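Local structure of putative alpha-galactosidase (4NZJ) at residues A[147-152]-A[188-193]; A[196-201]-A[217-222]; A[226-231]-A[262-267]; A[233-238]-A[253-258]. The protein probably hydrolyses terminal, non-reducing alpha-D-galactose residues from alpha-D-galactosides, as a member of glycosyl hydrolase family 27. All coordinates share one frame; numbering follows the deposited sequence.

Contact 1: residues A[147-152]-A[188-193]; sequences LPERGA and AEKTCG
The ammonium group of Lys-190 is gripped by two oxygens from successive residues of the facing loop. Its NZ lies 2.6 Å from OE2 of Glu-149, a short hydrogen bond within a salt bridge, and it also donates to the backbone, with NZ 2.9 Å from O of Pro-148. Neither acceptor is met in its own plane. The nitrogen stands above the carboxylate, 52° out of it, and above the Pro-148 carbonyl plane by 59°. Both side chains reach the meeting point by folding over: Glu-149 and Lys-190 each bend at chi2, and beyond its bend the lysine runs straight on through CD and CE. This illustrates how a lysine can hold a loop through a charged and a neutral oxygen at once. Glu-149 and Pro-148 are exposed, so water probably weakens the charge term, and the carbonyl gives the ammonium a second, uncharged acceptor. Nearby, Arg-150 forms a salt bridge with Asp-205 and a cation-pi contact with Tyr-201. The two segments lie in loops that follow neighbouring parallel strands, 138-140 and 180-186; long loops after the strands are a feature of the TIM barrel, and here one lysine bridges two of them.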
loop_
_atom_site.group_PDB
_atom_site.type_symbol
_atom_site.label_atom_id
_atom_site.label_comp_id
_atom_site.label_asym_id
_atom_site.label_seq_id
_atom_site.Cartn_x
_atom_site.Cartn_y
_atom_site.Cartn_z
ATOM N N LEU A 147 4.282 9.196 25.138
ATOM C CA LEU A 147 5.093 10.124 25.914
ATOM C C LEU A 147 6.568 9.702 25.887
ATOM O O LEU A 147 6.889 8.572 25.511
ATOM C CB LEU A 147 4.584 10.209 27.356
ATOM C CG LEU A 147 3.155 10.736 27.523
ATOM C CD1 LEU A 147 2.791 10.799 28.998
ATOM C CD2 LEU A 147 2.977 12.101 26.874
ATOM N N PRO A 148 7.471 10.619 26.272
ATOM C CA PRO A 148 8.905 10.320 26.221
ATOM C C PRO A 148 9.350 9.097 27.024
ATOM O O PRO A 148 10.206 8.345 26.559
ATOM C CB PRO A 148 9.548 11.582 26.791
ATOM C CG PRO A 148 8.581 12.666 26.477
ATOM C CD PRO A 148 7.219 12.042 26.569
ATOM N N GLU A 149 8.775 8.905 28.206
ATOM C CA GLU A 149 9.217 7.840 29.102
ATOM C C GLU A 149 8.152 6.763 29.257
ATOM O O GLU A 149 6.949 7.043 29.246
ATOM C CB GLU A 149 9.570 8.405 30.478
ATOM C CG GLU A 149 10.638 9.490 30.469
ATOM C CD GLU A 149 11.959 9.025 29.875
ATOM O OE1 GLU A 149 12.346 7.856 30.091
ATOM O OE2 GLU A 149 12.616 9.834 29.189
ATOM N N ARG A 150 8.612 5.524 29.404
ATOM C CA ARG A 150 7.734 4.419 29.782
ATOM C C ARG A 150 7.158 4.720 31.163
ATOM O O ARG A 150 7.817 5.330 32.005
ATOM C CB ARG A 150 8.518 3.100 29.794
ATOM C CG ARG A 150 7.671 1.856 30.027
ATOM C CD ARG A 150 8.429 0.588 29.661
ATOM N NE ARG A 150 8.709 0.538 28.234
ATOM C CZ ARG A 150 7.915 0.005 27.309
ATOM N NH1 ARG A 150 6.759 -0.576 27.635
ATOM N NH2 ARG A 150 8.285 0.050 26.036
ATOM N N GLY A 151 5.913 4.330 31.395
ATOM C CA GLY A 151 5.324 4.474 32.713
ATOM C C GLY A 151 6.067 3.613 33.720
ATOM O O GLY A 151 6.657 2.596 33.355
ATOM N N ALA A 152 6.065 4.023 34.985
ATOM C CA ALA A 152 6.622 3.190 36.045
ATOM C C ALA A 152 5.894 1.841 36.123
ATOM O O ALA A 152 6.444 0.872 36.642
ATOM C CB ALA A 152 6.565 3.900 37.389
ATOM N N ALA A 188 14.363 0.136 20.061
ATOM C CA ALA A 188 15.335 0.733 20.961
ATOM C C ALA A 188 14.575 1.323 22.143
ATOM O O ALA A 188 13.342 1.252 22.203
ATOM C CB ALA A 188 16.128 1.815 20.238
ATOM N N GLU A 189 15.308 1.914 23.071
ATOM C CA GLU A 189 14.718 2.552 24.239
ATOM C C GLU A 189 13.963 3.831 23.835
ATOM O O GLU A 189 12.986 4.218 24.475
ATOM C CB GLU A 189 15.816 2.858 25.268
ATOM C CG GLU A 189 16.572 1.627 25.781
ATOM C CD GLU A 189 17.718 1.156 24.882
ATOM O OE1 GLU A 189 17.879 1.664 23.749
ATOM O OE2 GLU A 189 18.473 0.257 25.316
ATOM N N LYS A 190 14.427 4.479 22.765
ATOM C CA LYS A 190 13.820 5.721 22.280
ATOM C C LYS A 190 13.582 5.672 20.775
ATOM O O LYS A 190 14.371 5.081 20.031
ATOM C CB LYS A 190 14.720 6.911 22.603
ATOM C CG LYS A 190 14.947 7.154 24.085
ATOM C CD LYS A 190 13.732 7.777 24.746
ATOM C CE LYS A 190 14.028 8.134 26.195
ATOM N NZ LYS A 190 13.017 9.068 26.757
ATOM N N THR A 191 12.506 6.314 20.326
ATOM C CA THR A 191 12.189 6.373 18.901
ATOM C C THR A 191 13.071 7.404 18.201
ATOM O O THR A 191 13.840 8.111 18.848
ATOM C CB THR A 191 10.721 6.782 18.656
ATOM O OG1 THR A 191 10.522 8.138 19.082
ATOM C CG2 THR A 191 9.750 5.857 19.386
ATOM N N CYS A 192 12.924 7.497 16.879
ATOM C CA CYS A 192 13.644 8.513 16.108
ATOM C C CYS A 192 13.399 9.911 16.676
ATOM O O CYS A 192 14.343 10.694 16.824
ATOM C CB CYS A 192 13.252 8.471 14.631
ATOM S SG CYS A 192 13.625 6.908 13.802
ATOM N N GLY A 193 12.147 10.209 17.017
ATOM C CA GLY A 193 11.777 11.507 17.583
ATOM C C GLY A 193 12.152 11.723 19.038
ATOM O O GLY A 193 12.080 12.847 19.545
#

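Contact 2: residues A[196-201]-A[217-222]; sequences CGSYGY and LKYDYC
In this TIM barrel the loop between strand 180-186 and helix 202-212 meets the next strand, 216-220, where Ser-198 sits at the end of the Tyr-219 side chain. The touching atom of the serine is its CB, 3.7 Å from OH of Tyr-219, and the same CB is 4.0 Å from CE1 of that ring. It comes at the ring's edge, near its plane, and not over a face. With CG anti to the backbone N (chi1 -155°), the tyrosine stretches away from its strand to meet the loop. Ser-198 turns its hydroxyl elsewhere: OG bonds Asp-205 and Ser-185. The serine also begins a type II turn, closed by Tyr-201 N to Ser-198 O at 2.9 Å, with Gly-200 in its third position, and Tyr-201 then takes the N-cap of helix 202-212. Met-238 of helix 228-243 touches both Ser-198 and Tyr-219, so the edge contact lies in a buried layer between loop, strand and helix. The next residue on the strand is held differently: OD1 of Asp-220 accepts the N-H of Tyr-221 at 2.9 Å from its N, on the anti side of the carboxylate, while OD2 bonds the hydroxyl of Tyr-184 and a glycerol, probably from the crystallisation liquor, that also bonds Lys-218 NZ. Across the two segments the contact is van der Waals, a methylene against the phenol oxygen and the neighbouring ring edge, and the polar serine contributes its carbon here, while its hydroxyl is engaged by partners beyond the contact.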
loop_
_atom_site.group_PDB
_atom_site.type_symbol
_atom_site.label_atom_id
_atom_site.label_comp_id
_atom_site.label_asym_id
_atom_site.label_seq_id
_atom_site.Cartn_x
_atom_site.Cartn_y
_atom_site.Cartn_z
ATOM N N CYS A 196 9.203 7.164 23.791
ATOM C CA CYS A 196 9.511 5.815 24.272
ATOM C C CYS A 196 9.370 4.754 23.176
ATOM O O CYS A 196 8.361 4.711 22.476
ATOM C CB CYS A 196 8.616 5.451 25.449
ATOM S SG CYS A 196 9.254 4.033 26.362
ATOM N N GLY A 197 10.394 3.907 23.040
ATOM C CA GLY A 197 10.346 2.750 22.138
ATOM C C GLY A 197 10.112 1.445 22.896
ATOM O O GLY A 197 9.890 1.457 24.107
ATOM N N SER A 198 10.212 0.320 22.189
ATOM C CA SER A 198 9.761 -0.979 22.708
ATOM C C SER A 198 10.862 -1.987 23.056
ATOM O O SER A 198 10.557 -3.096 23.504
ATOM C CB SER A 198 8.827 -1.636 21.692
ATOM O OG SER A 198 7.624 -0.902 21.543
ATOM N N TYR A 199 12.128 -1.640 22.853
ATOM C CA TYR A 199 13.193 -2.607 23.113
ATOM C C TYR A 199 13.155 -3.126 24.554
ATOM O O TYR A 199 13.177 -2.347 25.506
ATOM C CB TYR A 199 14.561 -2.008 22.799
ATOM C CG TYR A 199 15.693 -2.974 23.051
ATOM C CD1 TYR A 199 15.781 -4.157 22.335
ATOM C CD2 TYR A 199 16.665 -2.708 24.004
ATOM C CE1 TYR A 199 16.807 -5.054 22.555
ATOM C CE2 TYR A 199 17.699 -3.600 24.234
ATOM C CZ TYR A 199 17.761 -4.771 23.504
ATOM O OH TYR A 199 18.782 -5.664 23.722
ATOM N N GLY A 200 13.097 -4.449 24.698
ATOM C CA GLY A 200 13.037 -5.103 26.006
ATOM C C GLY A 200 11.633 -5.263 26.574
ATOM O O GLY A 200 11.451 -5.919 27.597
ATOM N N TYR A 201 10.649 -4.644 25.927
ATOM C CA TYR A 201 9.252 -4.692 26.380
ATOM C C TYR A 201 8.331 -5.094 25.234
ATOM O O TYR A 201 7.154 -4.715 25.198
ATOM C CB TYR A 201 8.824 -3.327 26.923
ATOM C CG TYR A 201 9.576 -2.876 28.156
ATOM C CD1 TYR A 201 10.774 -2.187 28.043
ATOM C CD2 TYR A 201 9.076 -3.117 29.433
ATOM C CE1 TYR A 201 11.463 -1.758 29.166
ATOM C CE2 TYR A 201 9.758 -2.693 30.560
ATOM C CZ TYR A 201 10.953 -2.015 30.423
ATOM O OH TYR A 201 11.638 -1.585 31.540
ATOM N N LEU A 217 1.882 -2.537 12.751
ATOM C CA LEU A 217 2.971 -1.900 13.480
ATOM C C LEU A 217 4.094 -1.567 12.519
ATOM O O LEU A 217 4.615 -2.461 11.848
ATOM C CB LEU A 217 3.514 -2.824 14.568
ATOM C CG LEU A 217 4.752 -2.297 15.305
ATOM C CD1 LEU A 217 4.417 -1.017 16.057
ATOM C CD2 LEU A 217 5.352 -3.338 16.237
ATOM N N LYS A 218 4.448 -0.284 12.463
ATOM C CA LYS A 218 5.673 0.170 11.824
ATOM C C LYS A 218 6.753 0.194 12.898
ATOM O O LYS A 218 6.601 0.866 13.921
ATOM C CB LYS A 218 5.483 1.563 11.217
ATOM C CG LYS A 218 6.764 2.162 10.652
ATOM C CD LYS A 218 6.538 3.552 10.085
ATOM C CE LYS A 218 7.858 4.292 9.897
ATOM N NZ LYS A 218 7.626 5.744 9.657
ATOM N N TYR A 219 7.843 -0.527 12.662
ATOM C CA TYR A 219 8.865 -0.728 13.681
ATOM C C TYR A 219 10.204 -0.201 13.177
ATOM O O TYR A 219 10.865 -0.813 12.340
ATOM C CB TYR A 219 8.930 -2.207 14.057
ATOM C CG TYR A 219 9.474 -2.513 15.442
ATOM C CD1 TYR A 219 9.058 -1.786 16.560
ATOM C CD2 TYR A 219 10.369 -3.566 15.644
ATOM C CE1 TYR A 219 9.537 -2.081 17.824
ATOM C CE2 TYR A 219 10.847 -3.872 16.911
ATOM C CZ TYR A 219 10.427 -3.126 18.000
ATOM O OH TYR A 219 10.892 -3.426 19.264
ATOM N N ASP A 220 10.573 0.960 13.701
ATOM C CA ASP A 220 11.721 1.735 13.249
ATOM C C ASP A 220 12.991 1.271 13.961
ATOM O O ASP A 220 12.923 0.573 14.976
ATOM C CB ASP A 220 11.446 3.210 13.569
ATOM C CG ASP A 220 12.075 4.168 12.588
ATOM O OD1 ASP A 220 13.036 3.802 11.878
ATOM O OD2 ASP A 220 11.580 5.319 12.539
ATOM N N TYR A 221 14.144 1.671 13.432
ATOM C CA TYR A 221 15.421 1.174 13.930
ATOM C C TYR A 221 16.350 2.273 14.444
ATOM O O TYR A 221 17.554 2.049 14.587
ATOM C CB TYR A 221 16.124 0.313 12.859
ATOM C CG TYR A 221 17.098 -0.657 13.476
ATOM C CD1 TYR A 221 16.651 -1.659 14.330
ATOM C CD2 TYR A 221 18.468 -0.553 13.244
ATOM C CE1 TYR A 221 17.532 -2.537 14.928
ATOM C CE2 TYR A 221 19.354 -1.426 13.840
ATOM C CZ TYR A 221 18.883 -2.414 14.683
ATOM O OH TYR A 221 19.756 -3.273 15.296
ATOM N N CYS A 222 15.814 3.453 14.758
ATOM C CA CYS A 222 16.638 4.510 15.351
ATOM C C CYS A 222 17.199 4.095 16.705
ATOM O O CYS A 222 16.544 3.380 17.470
ATOM C CB CYS A 222 15.857 5.814 15.508
ATOM S SG CYS A 222 15.628 6.700 13.954
#

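Contact 3: residues A[226-231]-A[262-267]; sequences VDRVEA and WKWAKQ
Arg-228, in the first turn of helix 228-243, stretches across to Trp-264 and Lys-263 in the loop beyond strand 250-254. Its chain is fully drawn out: CG is anti to the backbone N (chi1 177°), and the later bonds stay extended as far as NE. That reach puts two nitrogens beside one carbon of the indole, with NH2 and NE of Arg-228 each 3.8 Å from CD1 of Trp-264. NH2 comes near the plane of the ring at its edge, and the guanidinium is turned 43° against the indole, so this is not a stacked pair. Trp-264 holds its ring there in a less roomy rotamer, CG lying between backbone N and carbonyl carbon (chi1 56°), and its NE1 donates to the carbonyl of Arg-259. Lys-263 crosses the arginine at about a right angle; its CB, 4.0 Å from Arg-228 NH2, supplies the contact, and the rest of the chain runs out straight. Although the two cations come within 5.9 Å, NH2 of Arg-228 to NZ of Lys-263, Glu-260 salt-bridges both, one carboxylate oxygen to Arg-228 NH1 and the other to Lys-263 NZ. The shared carboxylate probably offsets their like charge. Between the segments themselves, then, the chemistry is van der Waals contact at an indole edge, while the directional and ionic bonds come from Glu-260 and Arg-259, which shortly precede 262-267 in the chain.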
loop_
_atom_site.group_PDB
_atom_site.type_symbol
_atom_site.label_atom_id
_atom_site.label_comp_id
_atom_site.label_asym_id
_atom_site.label_seq_id
_atom_site.Cartn_x
_atom_site.Cartn_y
_atom_site.Cartn_z
ATOM N N VAL A 226 24.090 -0.866 14.798
ATOM C CA VAL A 226 24.191 -1.079 13.350
ATOM C C VAL A 226 24.237 -2.575 13.017
ATOM O O VAL A 226 23.738 -3.003 11.973
ATOM C CB VAL A 226 25.432 -0.356 12.768
ATOM C CG1 VAL A 226 25.659 -0.715 11.303
ATOM C CG2 VAL A 226 25.282 1.154 12.919
ATOM N N ASP A 227 24.816 -3.354 13.925
ATOM C CA ASP A 227 25.035 -4.796 13.773
ATOM C C ASP A 227 23.843 -5.562 13.210
ATOM O O ASP A 227 22.736 -5.477 13.736
ATOM C CB ASP A 227 25.423 -5.387 15.127
ATOM C CG ASP A 227 26.695 -4.773 15.690
ATOM O OD1 ASP A 227 27.635 -4.533 14.904
ATOM O OD2 ASP A 227 26.751 -4.529 16.914
ATOM N N ARG A 228 24.087 -6.323 12.147
ATOM C CA ARG A 228 23.011 -6.974 11.411
ATOM C C ARG A 228 22.367 -8.122 12.183
ATOM O O ARG A 228 21.147 -8.259 12.154
ATOM C CB ARG A 228 23.506 -7.472 10.056
ATOM C CG ARG A 228 22.463 -8.233 9.259
ATOM C CD ARG A 228 22.823 -8.247 7.792
ATOM N NE ARG A 228 22.113 -9.278 7.047
ATOM C CZ ARG A 228 22.224 -9.455 5.735
ATOM N NH1 ARG A 228 22.999 -8.654 5.009
ATOM N NH2 ARG A 228 21.553 -10.433 5.142
ATOM N N VAL A 229 23.162 -8.953 12.856
ATOM C CA VAL A 229 22.575 -10.063 13.624
ATOM C C VAL A 229 21.690 -9.497 14.737
ATOM O O VAL A 229 20.596 -10.001 14.980
ATOM C CB VAL A 229 23.624 -11.020 14.215
ATOM C CG1 VAL A 229 22.953 -12.112 15.046
ATOM C CG2 VAL A 229 24.468 -11.633 13.107
ATOM N N GLU A 230 22.151 -8.430 15.385
ATOM C CA GLU A 230 21.359 -7.764 16.422
ATOM C C GLU A 230 20.054 -7.218 15.853
ATOM O O GLU A 230 18.994 -7.432 16.431
ATOM C CB GLU A 230 22.158 -6.638 17.085
ATOM C CG GLU A 230 21.432 -5.925 18.221
ATOM C CD GLU A 230 21.143 -6.812 19.424
ATOM O OE1 GLU A 230 21.836 -7.842 19.616
ATOM O OE2 GLU A 230 20.222 -6.466 20.197
ATOM N N ALA A 231 20.127 -6.517 14.727
ATOM C CA ALA A 231 18.921 -5.997 14.090
ATOM C C ALA A 231 17.935 -7.123 13.820
ATOM O O ALA A 231 16.765 -7.034 14.181
ATOM C CB ALA A 231 19.260 -5.271 12.797
ATOM N N TRP A 262 15.564 -7.252 2.562
ATOM C CA TRP A 262 14.950 -8.141 1.574
ATOM C C TRP A 262 15.411 -9.597 1.708
ATOM O O TRP A 262 14.711 -10.499 1.240
ATOM C CB TRP A 262 15.173 -7.631 0.149
ATOM C CG TRP A 262 16.568 -7.167 -0.156
ATOM C CD1 TRP A 262 17.576 -7.901 -0.697
ATOM C CD2 TRP A 262 17.092 -5.847 0.038
ATOM N NE1 TRP A 262 18.706 -7.127 -0.839
ATOM C CE2 TRP A 262 18.431 -5.861 -0.393
ATOM C CE3 TRP A 262 16.561 -4.658 0.544
ATOM C CZ2 TRP A 262 19.245 -4.726 -0.343
ATOM C CZ3 TRP A 262 17.370 -3.536 0.598
ATOM C CH2 TRP A 262 18.698 -3.580 0.160
ATOM N N LYS A 263 16.560 -9.830 2.349
ATOM C CA LYS A 263 17.068 -11.187 2.575
ATOM C C LYS A 263 16.606 -11.844 3.879
ATOM O O LYS A 263 16.777 -13.046 4.045
ATOM C CB LYS A 263 18.599 -11.188 2.518
ATOM C CG LYS A 263 19.112 -10.724 1.170
ATOM C CD LYS A 263 20.598 -10.928 0.983
ATOM C CE LYS A 263 20.962 -10.704 -0.477
ATOM N NZ LYS A 263 22.429 -10.630 -0.696
ATOM N N TRP A 264 16.031 -11.073 4.800
ATOM C CA TRP A 264 15.649 -11.630 6.108
ATOM C C TRP A 264 14.336 -11.142 6.735
ATOM O O TRP A 264 13.848 -11.772 7.677
ATOM C CB TRP A 264 16.782 -11.412 7.117
ATOM C CG TRP A 264 17.219 -9.978 7.292
ATOM C CD1 TRP A 264 18.314 -9.384 6.720
ATOM C CD2 TRP A 264 16.603 -8.974 8.115
ATOM N NE1 TRP A 264 18.405 -8.077 7.128
ATOM C CE2 TRP A 264 17.377 -7.800 7.989
ATOM C CE3 TRP A 264 15.480 -8.957 8.956
ATOM C CZ2 TRP A 264 17.052 -6.614 8.654
ATOM C CZ3 TRP A 264 15.164 -7.778 9.621
ATOM C CH2 TRP A 264 15.948 -6.621 9.461
ATOM N N ALA A 265 13.771 -10.035 6.270
ATOM C CA ALA A 265 12.629 -9.436 6.974
ATOM C C ALA A 265 11.415 -10.356 6.958
ATOM O O ALA A 265 10.741 -10.514 7.974
ATOM C CB ALA A 265 12.278 -8.069 6.400
ATOM N N LYS A 266 11.141 -10.976 5.816
ATOM C CA LYS A 266 9.985 -11.869 5.730
ATOM C C LYS A 266 10.169 -13.064 6.660
ATOM O O LYS A 266 9.231 -13.516 7.327
ATOM C CB LYS A 266 9.752 -12.346 4.300
ATOM C CG LYS A 266 8.385 -12.991 4.129
ATOM C CD LYS A 266 8.162 -13.525 2.727
ATOM C CE LYS A 266 6.753 -14.082 2.594
ATOM N NZ LYS A 266 6.501 -14.624 1.234
ATOM N N GLN A 267 11.402 -13.552 6.714
ATOM C CA GLN A 267 11.756 -14.714 7.512
ATOM C C GLN A 267 11.574 -14.495 9.026
ATOM O O GLN A 267 11.270 -15.444 9.749
ATOM C CB GLN A 267 13.194 -15.133 7.168
ATOM C CG GLN A 267 13.357 -15.673 5.744
ATOM C CD GLN A 267 13.570 -14.618 4.639
ATOM O OE1 GLN A 267 13.300 -13.420 4.797
ATOM N NE2 GLN A 267 14.057 -15.086 3.493
#

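Contact 4: residues A[233-238]-A[253-258]; sequences ERYAKM and VCEWGQ
Tyr-235 of helix 228-243 points its CB toward strand 250-254, and its ring lies over Val-253. With CG anti to the carbonyl carbon (chi1 -81°), the aromatic plane lies across the valine. The first ring atom to touch is CD1, 3.9 Å from CG2 of Val-253; next comes CE1, 3.8 Å from CG1 of the same valine. That CG1 sits over the face, 3.9 Å from the Tyr-235 ring centroid and 17° off its normal, which makes a CH-pi contact. Farther round the ring and on the same side of its plane, Glu-255 comes obliquely, its CB 4.1 Å from CE2 of Tyr-235. At the tip, OH passes 3.1 Å from O of Cys-254, but its hydrogen bond goes to the carbonyl of Tyr-219 on strand 216-220, a bond that probably helps to hold the ring in place. Glu-255 shows the opposite use of a polar side chain: its methylenes pack on the ring, while a bend at chi2 carries the carboxylate away to a salt bridge with Arg-259 and a weak bond from Gly-257 N, inside the type I' turn from Glu-255 to Gln-258. Buried throughout, Tyr-235 thus spans from the helix to both neighbouring parallel strands within the beta-alpha-beta unit 216-220, 228-243 and 250-254 of the TIM barrel.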
loop_
_atom_site.group_PDB
_atom_site.type_symbol
_atom_site.label_atom_id
_atom_site.label_comp_id
_atom_site.label_asym_id
_atom_site.label_seq_id
_atom_site.Cartn_x
_atom_site.Cartn_y
_atom_site.Cartn_z
ATOM N N GLU A 233 17.664 -9.997 15.171
ATOM C CA GLU A 233 17.134 -10.549 16.426
ATOM C C GLU A 233 16.070 -9.646 17.045
ATOM O O GLU A 233 15.043 -10.138 17.530
ATOM C CB GLU A 233 18.251 -10.788 17.452
ATOM C CG GLU A 233 19.227 -11.904 17.104
ATOM C CD GLU A 233 18.621 -13.298 17.142
ATOM O OE1 GLU A 233 17.459 -13.455 17.577
ATOM O OE2 GLU A 233 19.326 -14.250 16.738
ATOM N N ARG A 234 16.303 -8.335 17.027
ATOM C CA ARG A 234 15.331 -7.379 17.574
ATOM C C ARG A 234 14.027 -7.398 16.775
ATOM O O ARG A 234 12.933 -7.341 17.345
ATOM C CB ARG A 234 15.917 -5.966 17.623
ATOM C CG ARG A 234 17.064 -5.827 18.609
ATOM C CD ARG A 234 17.405 -4.373 18.894
ATOM N NE ARG A 234 18.549 -4.286 19.795
ATOM C CZ ARG A 234 18.915 -3.202 20.478
ATOM N NH1 ARG A 234 18.235 -2.066 20.392
ATOM N NH2 ARG A 234 19.976 -3.265 21.269
ATOM N N TYR A 235 14.141 -7.503 15.456
ATOM C CA TYR A 235 12.956 -7.618 14.611
ATOM C C TYR A 235 12.265 -8.960 14.818
ATOM O O TYR A 235 11.044 -9.020 14.884
ATOM C CB TYR A 235 13.289 -7.361 13.138
ATOM C CG TYR A 235 13.359 -5.885 12.843
ATOM C CD1 TYR A 235 12.200 -5.116 12.796
ATOM C CD2 TYR A 235 14.580 -5.241 12.665
ATOM C CE1 TYR A 235 12.252 -3.757 12.560
ATOM C CE2 TYR A 235 14.642 -3.880 12.423
ATOM C CZ TYR A 235 13.476 -3.143 12.376
ATOM O OH TYR A 235 13.531 -1.790 12.142
ATOM N N ALA A 236 13.041 -10.031 14.959
ATOM C CA ALA A 236 12.450 -11.348 15.220
ATOM C C ALA A 236 11.676 -11.369 16.540
ATOM O O ALA A 236 10.598 -11.949 16.619
ATOM C CB ALA A 236 13.515 -12.428 15.209
ATOM N N LYS A 237 12.240 -10.742 17.568
ATOM C CA LYS A 237 11.620 -10.677 18.895
ATOM C C LYS A 237 10.251 -9.998 18.843
ATOM O O LYS A 237 9.272 -10.517 19.389
ATOM C CB LYS A 237 12.539 -9.923 19.864
ATOM C CG LYS A 237 11.981 -9.716 21.267
ATOM C CD LYS A 237 12.017 -10.984 22.094
ATOM C CE LYS A 237 11.411 -10.749 23.472
ATOM N NZ LYS A 237 12.114 -9.676 24.231
HETATM N N MSE A 238 10.176 -8.842 18.187
HETATM C CA MSE A 238 8.895 -8.138 18.074
HETATM C C MSE A 238 7.942 -8.929 17.205
HETATM O O MSE A 238 6.743 -8.951 17.467
HETATM C CB MSE A 238 9.071 -6.705 17.564
HETATM C CG MSE A 238 7.750 -5.969 17.321
HETATM SE SE MSE A 238 6.594 -5.893 18.927
HETATM C CE MSE A 238 7.309 -4.217 19.669
ATOM N N VAL A 253 8.690 -3.379 8.619
ATOM C CA VAL A 253 10.076 -3.264 9.058
ATOM C C VAL A 253 10.689 -2.001 8.460
ATOM O O VAL A 253 10.596 -1.766 7.257
ATOM C CB VAL A 253 10.857 -4.529 8.645
ATOM C CG1 VAL A 253 12.360 -4.366 8.850
ATOM C CG2 VAL A 253 10.330 -5.723 9.424
ATOM N N CYS A 254 11.298 -1.175 9.309
ATOM C CA CYS A 254 11.885 0.078 8.864
ATOM C C CYS A 254 13.294 0.260 9.422
ATOM O O CYS A 254 13.482 0.844 10.494
ATOM C CB CYS A 254 10.978 1.244 9.267
ATOM S SG CYS A 254 11.574 2.856 8.742
ATOM N N GLU A 255 14.282 -0.267 8.698
ATOM C CA GLU A 255 15.690 -0.054 9.040
ATOM C C GLU A 255 16.467 0.509 7.831
ATOM O O GLU A 255 17.693 0.395 7.746
ATOM C CB GLU A 255 16.325 -1.318 9.666
ATOM C CG GLU A 255 16.306 -2.594 8.828
ATOM C CD GLU A 255 17.177 -2.507 7.599
ATOM O OE1 GLU A 255 18.416 -2.656 7.722
ATOM O OE2 GLU A 255 16.625 -2.270 6.503
ATOM N N TRP A 256 15.715 1.123 6.916
ATOM C CA TRP A 256 16.228 1.963 5.820
ATOM C C TRP A 256 17.068 1.223 4.784
ATOM O O TRP A 256 17.823 1.847 4.039
ATOM C CB TRP A 256 16.995 3.172 6.357
ATOM C CG TRP A 256 16.391 3.714 7.586
ATOM C CD1 TRP A 256 15.191 4.349 7.705
ATOM C CD2 TRP A 256 16.944 3.640 8.899
ATOM N NE1 TRP A 256 14.966 4.685 9.024
ATOM C CE2 TRP A 256 16.031 4.261 9.775
ATOM C CE3 TRP A 256 18.135 3.118 9.421
ATOM C CZ2 TRP A 256 16.270 4.373 11.145
ATOM C CZ3 TRP A 256 18.370 3.229 10.781
ATOM C CH2 TRP A 256 17.441 3.853 11.627
ATOM N N GLY A 257 16.906 -0.095 4.720
ATOM C CA GLY A 257 17.584 -0.916 3.727
ATOM C C GLY A 257 19.064 -1.133 3.965
ATOM O O GLY A 257 19.767 -1.587 3.069
ATOM N N GLN A 258 19.549 -0.835 5.163
ATOM C CA GLN A 258 20.985 -0.832 5.407
ATOM C C GLN A 258 21.571 -2.233 5.595
ATOM O O GLN A 258 22.749 -2.443 5.324
ATOM C CB GLN A 258 21.310 0.051 6.607
ATOM C CG GLN A 258 20.874 1.493 6.381
ATOM C CD GLN A 258 21.479 2.457 7.372
ATOM O OE1 GLN A 258 21.852 2.076 8.474
ATOM N NE2 GLN A 258 21.587 3.720 6.975
#

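Overall arrangement
The four contacts run from rim to core of one barrel. Contact 1 is a surface contact and relies on charge; contact 3, partly buried, pairs an indole edge with an arginine whose charge is answered outside its segments; contacts 2 and 4 are buried and rest chiefly on carbon against tyrosine side chains. Contacts 3 and 4 share helix 228-243, their centres about 6 Å apart, and Trp-264 of the one packs on Tyr-235 of the other. Contacts 2 and 4 involve neighbouring strands, joined by a backbone bond between Tyr-219 and Cys-254. Contact 1 is tied to contact 2 covalently, through the disulfide Cys-192 to Cys-222.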